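Local coordinates for kinesin-like protein Nod (PDB 3DC4), which hydrolyses ATP and binds microtubules, including their plus ends, through this kinesin motor domain, and is required for meiotic segregation of non-exchange chromosomes in Drosophila, at residues S74-E77 / M78-L82; E119-P122 / E123-G126; H190-A193 / D194-H197; V87-L90 / L91-F94; P314-C317 / D318-E321. All blocks are in the same frame, centred on the assembly; numbering follows the deposited sequence.

All five contacts are local, each within one unbroken run of chain, so none nests in or crosses another. From the N terminus, contact 1 opens helix 75-82, and contact 4 closes the next helix, 84-92; they touch where Y79 OH packs on V87. Contact 2 turns the loop after helix 108-112 into helix 127-141, and H124 O and L125 O meet the side chain of Q75, tying contact 1 to it beside the ADP. Contact 3 starts helix 192-204, about 4 Å from contact 2 at the nearest atoms. Contact 5 starts helix 319-335, with centres about 37 Å from contact 4, across the chain's centre.

Contact 1 of 5, residues S74-E77 / M78-L82; sequences SQDE and MYQAL
D76 O accepts the backbone N-H of Q80 at 2.8 Å and also lies close to the side chain of the same residue, Q80 CG being 2.9 Å from it. Q80 CG stands beside its own backbone N (chi1 -63°), and the chain then bends at chi2, which carries the amide toward the carboxylate one turn earlier. D76 has CG anti to its backbone N (chi1 171°), and the two flat groups lie 26° apart. They do not bond directly: D76 OD2 and Q80 OE1 are 3.9 Å apart. A water lies between them, 3.1 Å from Q80 OE1, but its distance to D76 OD2 is implausibly short and that half of the bridge is doubtful.

At the start of the helix, S74 OG reaches forward to accept the N-H of E77 at 3.2 Å in a nearly straight bond, and S74 O takes M78 N at 3.0 Å, so side chain and carbonyl both hold the opening turn. Deeper in, Y79 CB rests 3.3 Å from Q75 O, while the ring leads away to helix 127-141, where its hydroxyl bonds D134. The amide of Q75 leads off in a different direction, bonded to R29, Y110 and H124, with its side chain about 6 Å from the ADP. The whole is a serine N-cap starting an alpha-helix, set beside the nucleotide pocket of the kinesin motor domain.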
loop_
_atom_site.group_PDB
_atom_site.type_symbol
_atom_site.label_atom_id
_atom_site.label_comp_id
_atom_site.label_asym_id
_atom_site.label_seq_id
_atom_site.Cartn_x
_atom_site.Cartn_y
_atom_site.Cartn_z
ATOM N N SER A 74 13.388 4.431 -11.269
ATOM C CA SER A 74 13.782 3.138 -10.727
ATOM C C SER A 74 13.066 2.842 -9.415
ATOM O O SER A 74 12.457 3.728 -8.816
ATOM C CB SER A 74 15.288 3.099 -10.480
ATOM O OG SER A 74 15.638 3.923 -9.380
ATOM N N GLN A 75 13.156 1.593 -8.972
ATOM C CA GLN A 75 12.549 1.155 -7.720
ATOM C C GLN A 75 13.166 1.935 -6.565
ATOM O O GLN A 75 12.460 2.408 -5.677
ATOM C CB GLN A 75 12.802 -0.343 -7.504
ATOM C CG GLN A 75 12.078 -1.290 -8.459
ATOM C CD GLN A 75 10.592 -1.410 -8.149
ATOM O OE1 GLN A 75 9.891 -0.411 -8.032
ATOM N NE2 GLN A 75 10.109 -2.636 -8.031
ATOM N N ASP A 76 14.490 2.063 -6.582
ATOM C CA ASP A 76 15.204 2.782 -5.534
ATOM C C ASP A 76 14.688 4.206 -5.374
ATOM O O ASP A 76 14.369 4.640 -4.263
ATOM C CB ASP A 76 16.709 2.804 -5.830
ATOM C CG ASP A 76 17.476 3.717 -4.890
ATOM O OD1 ASP A 76 17.805 4.852 -5.290
ATOM O OD2 ASP A 76 17.740 3.307 -3.744
ATOM N N GLU A 77 14.602 4.936 -6.481
ATOM C CA GLU A 77 14.114 6.307 -6.429
ATOM C C GLU A 77 12.689 6.390 -5.915
ATOM O O GLU A 77 12.374 7.202 -5.048
ATOM C CB GLU A 77 14.176 6.956 -7.814
ATOM C CG GLU A 77 15.410 7.803 -8.039
ATOM C CD GLU A 77 15.587 8.856 -6.956
ATOM O OE1 GLU A 77 14.681 9.706 -6.782
ATOM O OE2 GLU A 77 16.635 8.831 -6.274
ATOM N N MET A 78 11.820 5.554 -6.468
ATOM C CA MET A 78 10.426 5.541 -6.063
ATOM C C MET A 78 10.294 5.261 -4.569
ATOM O O MET A 78 9.540 5.935 -3.868
ATOM C CB MET A 78 9.662 4.498 -6.882
ATOM C CG MET A 78 8.172 4.430 -6.578
ATOM S SD MET A 78 7.766 3.184 -5.328
ATOM C CE MET A 78 7.417 4.173 -3.893
ATOM N N TYR A 79 11.043 4.277 -4.083
ATOM C CA TYR A 79 11.008 3.916 -2.666
ATOM C C TYR A 79 11.546 5.063 -1.804
ATOM O O TYR A 79 10.937 5.447 -0.812
ATOM C CB TYR A 79 11.841 2.647 -2.421
ATOM C CG TYR A 79 12.127 2.393 -0.956
ATOM C CD1 TYR A 79 11.134 1.916 -0.101
ATOM C CD2 TYR A 79 13.367 2.714 -0.405
ATOM C CE1 TYR A 79 11.364 1.774 1.264
ATOM C CE2 TYR A 79 13.606 2.576 0.964
ATOM C CZ TYR A 79 12.597 2.109 1.790
ATOM O OH TYR A 79 12.803 2.016 3.142
ATOM N N GLN A 80 12.692 5.609 -2.194
ATOM C CA GLN A 80 13.292 6.697 -1.441
ATOM C C GLN A 80 12.371 7.913 -1.346
ATOM O O GLN A 80 12.259 8.522 -0.296
ATOM C CB GLN A 80 14.628 7.100 -2.073
ATOM C CG GLN A 80 15.660 5.990 -2.043
ATOM C CD GLN A 80 16.305 5.811 -0.689
ATOM O OE1 GLN A 80 16.599 4.689 -0.271
ATOM N NE2 GLN A 80 16.563 6.921 -0.006
ATOM N N ALA A 81 11.701 8.256 -2.438
ATOM C CA ALA A 81 10.818 9.414 -2.441
ATOM C C ALA A 81 9.486 9.194 -1.756
ATOM O O ALA A 81 8.994 10.063 -1.043
ATOM C CB ALA A 81 10.564 9.878 -3.874
ATOM N N LEU A 82 8.908 8.019 -1.957
ATOM C CA LEU A 82 7.589 7.745 -1.431
ATOM C C LEU A 82 7.449 6.973 -0.135
ATOM O O LEU A 82 6.556 7.262 0.667
ATOM C CB LEU A 82 6.785 7.030 -2.513
ATOM C CG LEU A 82 5.293 6.865 -2.254
ATOM C CD1 LEU A 82 4.627 8.240 -2.296
ATOM C CD2 LEU A 82 4.704 5.946 -3.307
HETATM O O HOH W 1 16.363 2.185 -2.063
#

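Contact 2 of 5, residues E119-P122 / E123-G126; sequences EILP and EHLG
I120 and L125 meet through methyl groups, I120 CG2 lying 3.8 Å from L125 CD2, and this is the close-packed half of the contact. The same CG2 also reaches 3.7 Å to H124 C, so the isoleucine branch covers the backbone where the turn ends. L125 has CG beside its backbone N (chi1 -70°), which lays CG against P122 O at 3.4 Å and sends CD2 toward I120.

The other half is no more distant but more exposed to solvent. L121 CB approaches the edge of the H124 ring, in its plane, with CD2 of the ring 3.6 Å away. The aliphatic CG of E123 lies over one face of that ring, offset toward the rim, while L121, P122 and E123 are themselves exposed. H124 ND1 is bonded to the hydroxyl of Y110, which restrains the rotation of the imidazole.

Two backbone bonds close the turn: H124 N to L121 O at 2.8 Å and L125 N to P122 O at 3.2 Å. Such successive i to i+3 bonds are typical of a short 3-10 turn, here leading to the N-cap G126 of helix 127-141, with the H124 side chain about 5 Å from the bound ADP.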
loop_
_atom_site.group_PDB
_atom_site.type_symbol
_atom_site.label_atom_id
_atom_site.label_comp_id
_atom_site.label_asym_id
_atom_site.label_seq_id
_atom_site.Cartn_x
_atom_site.Cartn_y
_atom_site.Cartn_z
ATOM N N GLU A 119 14.077 -14.584 -5.769
ATOM C CA GLU A 119 13.932 -14.714 -7.214
ATOM C C GLU A 119 13.695 -13.371 -7.903
ATOM O O GLU A 119 12.865 -13.268 -8.806
ATOM C CB GLU A 119 12.779 -15.671 -7.533
ATOM C CG GLU A 119 11.496 -15.368 -6.776
ATOM C CD GLU A 119 10.375 -16.335 -7.109
ATOM O OE1 GLU A 119 9.868 -16.293 -8.250
ATOM O OE2 GLU A 119 10.004 -17.142 -6.226
ATOM N N ILE A 120 14.431 -12.347 -7.478
ATOM C CA ILE A 120 14.296 -11.008 -8.048
ATOM C C ILE A 120 15.649 -10.309 -8.129
ATOM O O ILE A 120 16.404 -10.303 -7.162
ATOM C CB ILE A 120 13.352 -10.118 -7.186
ATOM C CG1 ILE A 120 11.937 -10.692 -7.183
ATOM C CG2 ILE A 120 13.339 -8.695 -7.718
ATOM C CD1 ILE A 120 11.294 -10.738 -8.553
ATOM N N LEU A 121 15.959 -9.717 -9.278
ATOM C CA LEU A 121 17.224 -9.007 -9.420
ATOM C C LEU A 121 17.232 -7.783 -8.509
ATOM O O LEU A 121 16.207 -7.128 -8.330
ATOM C CB LEU A 121 17.444 -8.582 -10.873
ATOM C CG LEU A 121 18.270 -9.548 -11.733
ATOM C CD1 LEU A 121 17.874 -10.985 -11.464
ATOM C CD2 LEU A 121 18.080 -9.192 -13.195
ATOM N N PRO A 122 18.394 -7.465 -7.921
ATOM C CA PRO A 122 18.603 -6.333 -7.013
ATOM C C PRO A 122 17.899 -5.022 -7.362
ATOM O O PRO A 122 17.167 -4.473 -6.540
ATOM C CB PRO A 122 20.119 -6.190 -7.002
ATOM C CG PRO A 122 20.559 -7.617 -7.060
ATOM C CD PRO A 122 19.663 -8.187 -8.141
ATOM N N GLU A 123 18.114 -4.521 -8.576
ATOM C CA GLU A 123 17.510 -3.257 -8.990
ATOM C C GLU A 123 15.992 -3.323 -9.157
ATOM O O GLU A 123 15.331 -2.291 -9.246
ATOM C CB GLU A 123 18.126 -2.767 -10.306
ATOM C CG GLU A 123 17.751 -3.608 -11.517
ATOM C CD GLU A 123 18.161 -2.963 -12.834
ATOM O OE1 GLU A 123 18.560 -3.702 -13.755
ATOM O OE2 GLU A 123 18.074 -1.721 -12.951
ATOM N N HIS A 124 15.447 -4.533 -9.202
ATOM C CA HIS A 124 14.012 -4.723 -9.381
ATOM C C HIS A 124 13.267 -4.979 -8.073
ATOM O O HIS A 124 12.045 -5.102 -8.065
ATOM C CB HIS A 124 13.769 -5.871 -10.361
ATOM C CG HIS A 124 14.270 -5.591 -11.744
ATOM N ND1 HIS A 124 13.718 -4.620 -12.552
ATOM C CD2 HIS A 124 15.280 -6.146 -12.458
ATOM C CE1 HIS A 124 14.366 -4.590 -13.705
ATOM N NE2 HIS A 124 15.316 -5.505 -13.673
ATOM N N LEU A 125 14.010 -5.067 -6.974
ATOM C CA LEU A 125 13.407 -5.286 -5.664
ATOM C C LEU A 125 12.427 -4.156 -5.375
ATOM O O LEU A 125 12.736 -2.984 -5.608
ATOM C CB LEU A 125 14.490 -5.329 -4.587
ATOM C CG LEU A 125 15.379 -6.575 -4.628
ATOM C CD1 LEU A 125 16.553 -6.393 -3.677
ATOM C CD2 LEU A 125 14.552 -7.802 -4.247
ATOM N N GLY A 126 11.262 -4.525 -4.850
ATOM C CA GLY A 126 10.222 -3.557 -4.557
ATOM C C GLY A 126 10.199 -2.923 -3.177
ATOM O O GLY A 126 11.157 -3.014 -2.399
#

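Contact 3 of 5, residues H190-A193 / D194-H197; sequences HSQA and DLHH
H190 and S191 turn their backbone N-H groups toward D194 just as the chain enters helix 192-204, whose first turns are held by bonds such as H196 N to Q192 O, 2.9 Å, and H197 N to A193 O. D194 OD2 takes H190 N at 2.9 Å on its anti side, 21° out of the carboxylate plane. The same oxygen takes S191 N only weakly, at 3.3 Å. D194 CG stands beside its own backbone N and anti to the carbonyl carbon (chi1 -67°), which folds the carboxylate back over the residues before the helix. Its OD2 also lies 3.4 Å from H190 CB, with the imidazole and carboxylate planes 74° apart; H190 NE2 is 5.5 Å from that oxygen, not in contact. S191, at the N-cap position, lends its carbonyl oxygen to weak bonds from D194 N and L195 N.

On the inner side, Q192 and L195 run alongside each other in the same direction, Q192 OE1 being 3.7 Å from L195 CD2. Both continue onto helix 127-141, L195 packing on P129 and L132, and Q192 NE2 weakly bonding P129 O. H196 leads away onto P116 and P117. With one carboxylate oxygen collecting one sound and one weak N-H bond at the helix's N-terminal end, D194 would probably be stabilised as the charged carboxylate.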
loop_
_atom_site.group_PDB
_atom_site.type_symbol
_atom_site.label_atom_id
_atom_site.label_comp_id
_atom_site.label_asym_id
_atom_site.label_seq_id
_atom_site.Cartn_x
_atom_site.Cartn_y
_atom_site.Cartn_z
ATOM N N HIS A 190 13.752 -11.529 10.966
ATOM C CA HIS A 190 15.088 -11.202 11.453
ATOM C C HIS A 190 16.016 -10.862 10.293
ATOM O O HIS A 190 17.094 -10.307 10.498
ATOM C CB HIS A 190 15.659 -12.383 12.246
ATOM C CG HIS A 190 14.901 -12.691 13.500
ATOM N ND1 HIS A 190 14.961 -11.894 14.622
ATOM C CD2 HIS A 190 14.048 -13.698 13.800
ATOM C CE1 HIS A 190 14.177 -12.396 15.559
ATOM N NE2 HIS A 190 13.610 -13.491 15.086
ATOM N N SER A 191 15.586 -11.194 9.079
ATOM C CA SER A 191 16.380 -10.932 7.883
ATOM C C SER A 191 15.524 -11.053 6.626
ATOM O O SER A 191 14.377 -11.494 6.685
ATOM C CB SER A 191 17.527 -11.933 7.788
ATOM O OG SER A 191 17.019 -13.227 7.509
ATOM N N GLN A 192 16.096 -10.680 5.486
ATOM C CA GLN A 192 15.390 -10.753 4.214
ATOM C C GLN A 192 14.937 -12.173 3.913
ATOM O O GLN A 192 13.892 -12.385 3.294
ATOM C CB GLN A 192 16.292 -10.257 3.079
ATOM C CG GLN A 192 16.550 -8.752 3.079
ATOM C CD GLN A 192 15.283 -7.943 2.847
ATOM O OE1 GLN A 192 14.491 -8.244 1.956
ATOM N NE2 GLN A 192 15.094 -6.903 3.645
ATOM N N ALA A 193 15.731 -13.143 4.351
ATOM C CA ALA A 193 15.405 -14.544 4.125
ATOM C C ALA A 193 14.033 -14.862 4.710
ATOM O O ALA A 193 13.233 -15.560 4.090
ATOM C CB ALA A 193 16.466 -15.438 4.763
ATOM N N ASP A 194 13.760 -14.345 5.904
ATOM C CA ASP A 194 12.477 -14.592 6.549
ATOM C C ASP A 194 11.339 -13.984 5.737
ATOM O O ASP A 194 10.266 -14.576 5.616
ATOM C CB ASP A 194 12.477 -14.020 7.969
ATOM C CG ASP A 194 13.441 -14.748 8.888
ATOM O OD1 ASP A 194 13.480 -15.993 8.825
ATOM O OD2 ASP A 194 14.146 -14.087 9.673
ATOM N N LEU A 195 11.579 -12.805 5.175
ATOM C CA LEU A 195 10.565 -12.145 4.360
ATOM C C LEU A 195 10.292 -13.037 3.162
ATOM O O LEU A 195 9.150 -13.242 2.769
ATOM C CB LEU A 195 11.066 -10.781 3.884
ATOM C CG LEU A 195 10.189 -10.035 2.867
ATOM C CD1 LEU A 195 8.801 -9.771 3.460
ATOM C CD2 LEU A 195 10.871 -8.715 2.510
ATOM N N HIS A 196 11.357 -13.576 2.587
ATOM C CA HIS A 196 11.215 -14.454 1.439
ATOM C C HIS A 196 10.336 -15.651 1.801
ATOM O O HIS A 196 9.484 -16.063 1.015
ATOM C CB HIS A 196 12.592 -14.917 0.967
ATOM C CG HIS A 196 12.549 -15.770 -0.259
ATOM N ND1 HIS A 196 12.027 -17.047 -0.258
ATOM C CD2 HIS A 196 12.937 -15.526 -1.533
ATOM C CE1 HIS A 196 12.097 -17.551 -1.476
ATOM N NE2 HIS A 196 12.645 -16.648 -2.270
ATOM N N HIS A 197 10.530 -16.196 3.000
ATOM C CA HIS A 197 9.738 -17.339 3.445
ATOM C C HIS A 197 8.249 -17.015 3.530
ATOM O O HIS A 197 7.423 -17.742 2.972
ATOM C CB HIS A 197 10.233 -17.827 4.810
ATOM C CG HIS A 197 9.362 -18.878 5.433
ATOM N ND1 HIS A 197 9.176 -20.118 4.866
ATOM C CD2 HIS A 197 8.628 -18.869 6.571
ATOM C CE1 HIS A 197 8.363 -20.832 5.628
ATOM N NE2 HIS A 197 8.017 -20.096 6.668
#

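Contact 4 of 5, residues V87-L90 / L91-F94; sequences VDKL and LEGF
V87 and L91 run side by side in the same direction, one turn apart, with V87 CG1 4.0 Å from L91 CD1. With L91 CG beside its backbone N (chi1 -83°), CD1 is brought back to 3.0 Å from V87 O, a tight approach, and both side chains touch R138 of helix 127-141. L90 packs on I135 of that helix.

F94 turns its ring edge to the backbone: K89 O lies in the ring plane, 3.4 Å from CD1. That oxygen also takes F94 N at 3.0 Å, while G93 N bonds L90 O at 2.9 Å. With G93 at positive phi (106°), these two bonds form a Schellman motif that ends helix 84-92.

K89 and the extended E92 approach without a direct salt bridge, K89 NZ staying 4.6 Å from E92 OE2. A water joins them, accepting from NZ and donating to E92 OE1 at 2.6 Å. D88, by contrast, forms a salt bridge with R138. Each acid thus has a cationic side chain nearby, which should temper their mutual repulsion, whereas F94 O is buried without a hydrogen-bond partner and meets L90 CA in a CA-H...O contact at 3.5 Å.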
loop_
_atom_site.group_PDB
_atom_site.type_symbol
_atom_site.label_atom_id
_atom_site.label_comp_id
_atom_site.label_asym_id
_atom_site.label_seq_id
_atom_site.Cartn_x
_atom_site.Cartn_y
_atom_site.Cartn_z
ATOM N N VAL A 87 9.277 5.253 7.049
ATOM C CA VAL A 87 10.005 4.377 7.954
ATOM C C VAL A 87 10.204 5.017 9.320
ATOM O O VAL A 87 9.986 4.373 10.344
ATOM C CB VAL A 87 11.359 3.957 7.356
ATOM C CG1 VAL A 87 12.138 3.108 8.359
ATOM C CG2 VAL A 87 11.125 3.155 6.088
ATOM N N ASP A 88 10.615 6.279 9.352
ATOM C CA ASP A 88 10.796 6.937 10.640
ATOM C C ASP A 88 9.481 7.025 11.402
ATOM O O ASP A 88 9.447 6.829 12.617
ATOM C CB ASP A 88 11.381 8.339 10.473
ATOM C CG ASP A 88 12.888 8.325 10.375
ATOM O OD1 ASP A 88 13.508 7.395 10.942
ATOM O OD2 ASP A 88 13.451 9.243 9.742
ATOM N N LYS A 89 8.397 7.306 10.686
ATOM C CA LYS A 89 7.093 7.418 11.320
ATOM C C LYS A 89 6.718 6.080 11.960
ATOM O O LYS A 89 6.260 6.034 13.102
ATOM C CB LYS A 89 6.036 7.839 10.290
ATOM C CG LYS A 89 6.390 9.102 9.488
ATOM C CD LYS A 89 6.687 10.308 10.381
ATOM C CE LYS A 89 7.016 11.548 9.555
ATOM N NZ LYS A 89 7.318 12.725 10.421
ATOM N N LEU A 90 6.920 4.996 11.220
ATOM C CA LEU A 90 6.623 3.665 11.723
ATOM C C LEU A 90 7.385 3.428 13.026
ATOM O O LEU A 90 6.810 2.991 14.019
ATOM C CB LEU A 90 7.041 2.613 10.698
ATOM C CG LEU A 90 6.801 1.153 11.103
ATOM C CD1 LEU A 90 5.314 0.842 11.130
ATOM C CD2 LEU A 90 7.518 0.240 10.111
ATOM N N LEU A 91 8.681 3.723 13.013
ATOM C CA LEU A 91 9.518 3.533 14.189
ATOM C C LEU A 91 9.095 4.433 15.348
ATOM O O LEU A 91 9.295 4.090 16.511
ATOM C CB LEU A 91 10.989 3.776 13.836
ATOM C CG LEU A 91 11.753 2.608 13.199
ATOM C CD1 LEU A 91 10.989 2.039 12.023
ATOM C CD2 LEU A 91 13.126 3.093 12.764
ATOM N N GLU A 92 8.500 5.578 15.031
ATOM C CA GLU A 92 8.043 6.501 16.062
ATOM C C GLU A 92 6.717 6.031 16.645
ATOM O O GLU A 92 6.225 6.591 17.623
ATOM C CB GLU A 92 7.896 7.916 15.494
ATOM C CG GLU A 92 9.219 8.553 15.094
ATOM C CD GLU A 92 9.049 9.918 14.455
ATOM O OE1 GLU A 92 10.058 10.477 13.977
ATOM O OE2 GLU A 92 7.910 10.431 14.419
ATOM N N GLY A 93 6.137 5.000 16.037
ATOM C CA GLY A 93 4.883 4.463 16.537
ATOM C C GLY A 93 3.633 4.767 15.733
ATOM O O GLY A 93 2.540 4.365 16.127
ATOM N N PHE A 94 3.770 5.462 14.609
ATOM C CA PHE A 94 2.592 5.772 13.803
ATOM C C PHE A 94 2.266 4.636 12.831
ATOM O O PHE A 94 3.166 3.978 12.311
ATOM C CB PHE A 94 2.800 7.086 13.030
ATOM C CG PHE A 94 3.058 8.280 13.913
ATOM C CD1 PHE A 94 4.350 8.597 14.319
ATOM C CD2 PHE A 94 2.005 9.079 14.350
ATOM C CE1 PHE A 94 4.593 9.693 15.148
ATOM C CE2 PHE A 94 2.235 10.178 15.178
ATOM C CZ PHE A 94 3.533 10.485 15.579
HETATM O O HOH W 2 9.887 11.859 11.801
#

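Contact 5 of 5, residues P314-C317 / D318-E321; sequences PHQC and DLSE
This is a local turn at the surface of the kinesin motor domain, where the chain leaves strand 305-312 of the central sheet and winds through a short 3-10 segment into helix 319-335. H315 O accepts D318 N at 3.0 Å and Q316 O accepts L319 N, also at 3.0 Å. D318 occupies the N-cap position, although its side chain makes no capping bond. Instead D318 CG, beside its backbone N (chi1 -57°), points back along H315, and OD2 bonds the hydroxyl of S313. That oxygen lies at the edge of the H315 ring, in its plane and 3.6 Å from CD2, with ring and carboxylate turned 63° apart. P314 CG lies over one face of the imidazole, toward its rim, and the ring also meets Y33 edge-to-face.

Q316 and L319 lie alongside each other on another side of the turn. Q316 has CG anti to its backbone N (chi1 -177°) and then bends at chi2, bringing NE2 to 3.5 Å from L319 CD2. Solvent takes the next two N-H groups: one water accepts from S320 N at 2.9 Å and donates to C317 O, while a second accepts from E321 N at 3.2 Å.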
loop_
_atom_site.group_PDB
_atom_site.type_symbol
_atom_site.label_atom_id
_atom_site.label_comp_id
_atom_site.label_asym_id
_atom_site.label_seq_id
_atom_site.Cartn_x
_atom_site.Cartn_y
_atom_site.Cartn_z
ATOM N N PRO A 314 0.578 3.196 -20.141
ATOM C CA PRO A 314 0.872 4.300 -21.060
ATOM C C PRO A 314 0.233 4.022 -22.419
ATOM O O PRO A 314 0.351 4.818 -23.351
ATOM C CB PRO A 314 2.389 4.267 -21.141
ATOM C CG PRO A 314 2.660 2.794 -21.101
ATOM C CD PRO A 314 1.765 2.339 -19.970
ATOM N N HIS A 315 -0.438 2.879 -22.514
ATOM C CA HIS A 315 -1.072 2.438 -23.758
ATOM C C HIS A 315 -2.434 3.056 -24.038
ATOM O O HIS A 315 -3.293 3.129 -23.159
ATOM C CB HIS A 315 -1.217 0.915 -23.756
ATOM C CG HIS A 315 0.028 0.186 -23.360
ATOM N ND1 HIS A 315 1.242 0.381 -23.986
ATOM C CD2 HIS A 315 0.245 -0.746 -22.403
ATOM C CE1 HIS A 315 2.150 -0.400 -23.431
ATOM N NE2 HIS A 315 1.572 -1.094 -22.466
ATOM N N GLN A 316 -2.633 3.466 -25.286
ATOM C CA GLN A 316 -3.881 4.082 -25.718
ATOM C C GLN A 316 -5.090 3.186 -25.457
ATOM O O GLN A 316 -6.154 3.669 -25.070
ATOM C CB GLN A 316 -3.791 4.424 -27.215
ATOM C CG GLN A 316 -5.004 5.147 -27.779
ATOM C CD GLN A 316 -5.221 6.511 -27.147
ATOM O OE1 GLN A 316 -4.295 7.318 -27.047
ATOM N NE2 GLN A 316 -6.454 6.778 -26.723
ATOM N N CYS A 317 -4.921 1.879 -25.653
ATOM C CA CYS A 317 -6.007 0.920 -25.454
ATOM C C CYS A 317 -6.501 0.862 -24.010
ATOM O O CYS A 317 -7.606 0.386 -23.744
ATOM C CB CYS A 317 -5.572 -0.490 -25.899
ATOM S SG CYS A 317 -4.182 -1.207 -24.948
ATOM N N ASP A 318 -5.688 1.349 -23.081
ATOM C CA ASP A 318 -6.069 1.337 -21.674
ATOM C C ASP A 318 -6.464 2.720 -21.176
ATOM O O ASP A 318 -6.583 2.921 -19.969
ATOM C CB ASP A 318 -4.908 0.826 -20.818
ATOM C CG ASP A 318 -4.433 -0.544 -21.240
ATOM O OD1 ASP A 318 -5.290 -1.434 -21.419
ATOM O OD2 ASP A 318 -3.207 -0.733 -21.380
ATOM N N LEU A 319 -6.689 3.656 -22.095
ATOM C CA LEU A 319 -7.042 5.029 -21.736
ATOM C C LEU A 319 -8.155 5.137 -20.708
ATOM O O LEU A 319 -8.044 5.877 -19.734
ATOM C CB LEU A 319 -7.454 5.819 -22.986
ATOM C CG LEU A 319 -7.841 7.263 -22.667
ATOM C CD1 LEU A 319 -6.644 7.973 -22.035
ATOM C CD2 LEU A 319 -8.280 7.997 -23.939
ATOM N N SER A 320 -9.230 4.393 -20.932
ATOM C CA SER A 320 -10.383 4.424 -20.047
ATOM C C SER A 320 -10.049 3.979 -18.621
ATOM O O SER A 320 -10.485 4.594 -17.650
ATOM C CB SER A 320 -11.483 3.538 -20.625
ATOM O OG SER A 320 -12.695 3.710 -19.926
ATOM N N GLU A 321 -9.281 2.905 -18.503
ATOM C CA GLU A 321 -8.894 2.400 -17.191
ATOM C C GLU A 321 -7.943 3.391 -16.531
ATOM O O GLU A 321 -8.019 3.654 -15.332
ATOM C CB GLU A 321 -8.220 1.033 -17.331
ATOM C CG GLU A 321 -9.150 -0.063 -17.846
ATOM C CD GLU A 321 -10.439 -0.162 -17.039
ATOM O OE1 GLU A 321 -10.434 0.227 -15.850
ATOM O OE2 GLU A 321 -11.460 -0.639 -17.585
HETATM O O HOH W 3 -9.846 2.728 -23.239
HETATM O O HOH W 4 -9.654 1.057 -21.054
#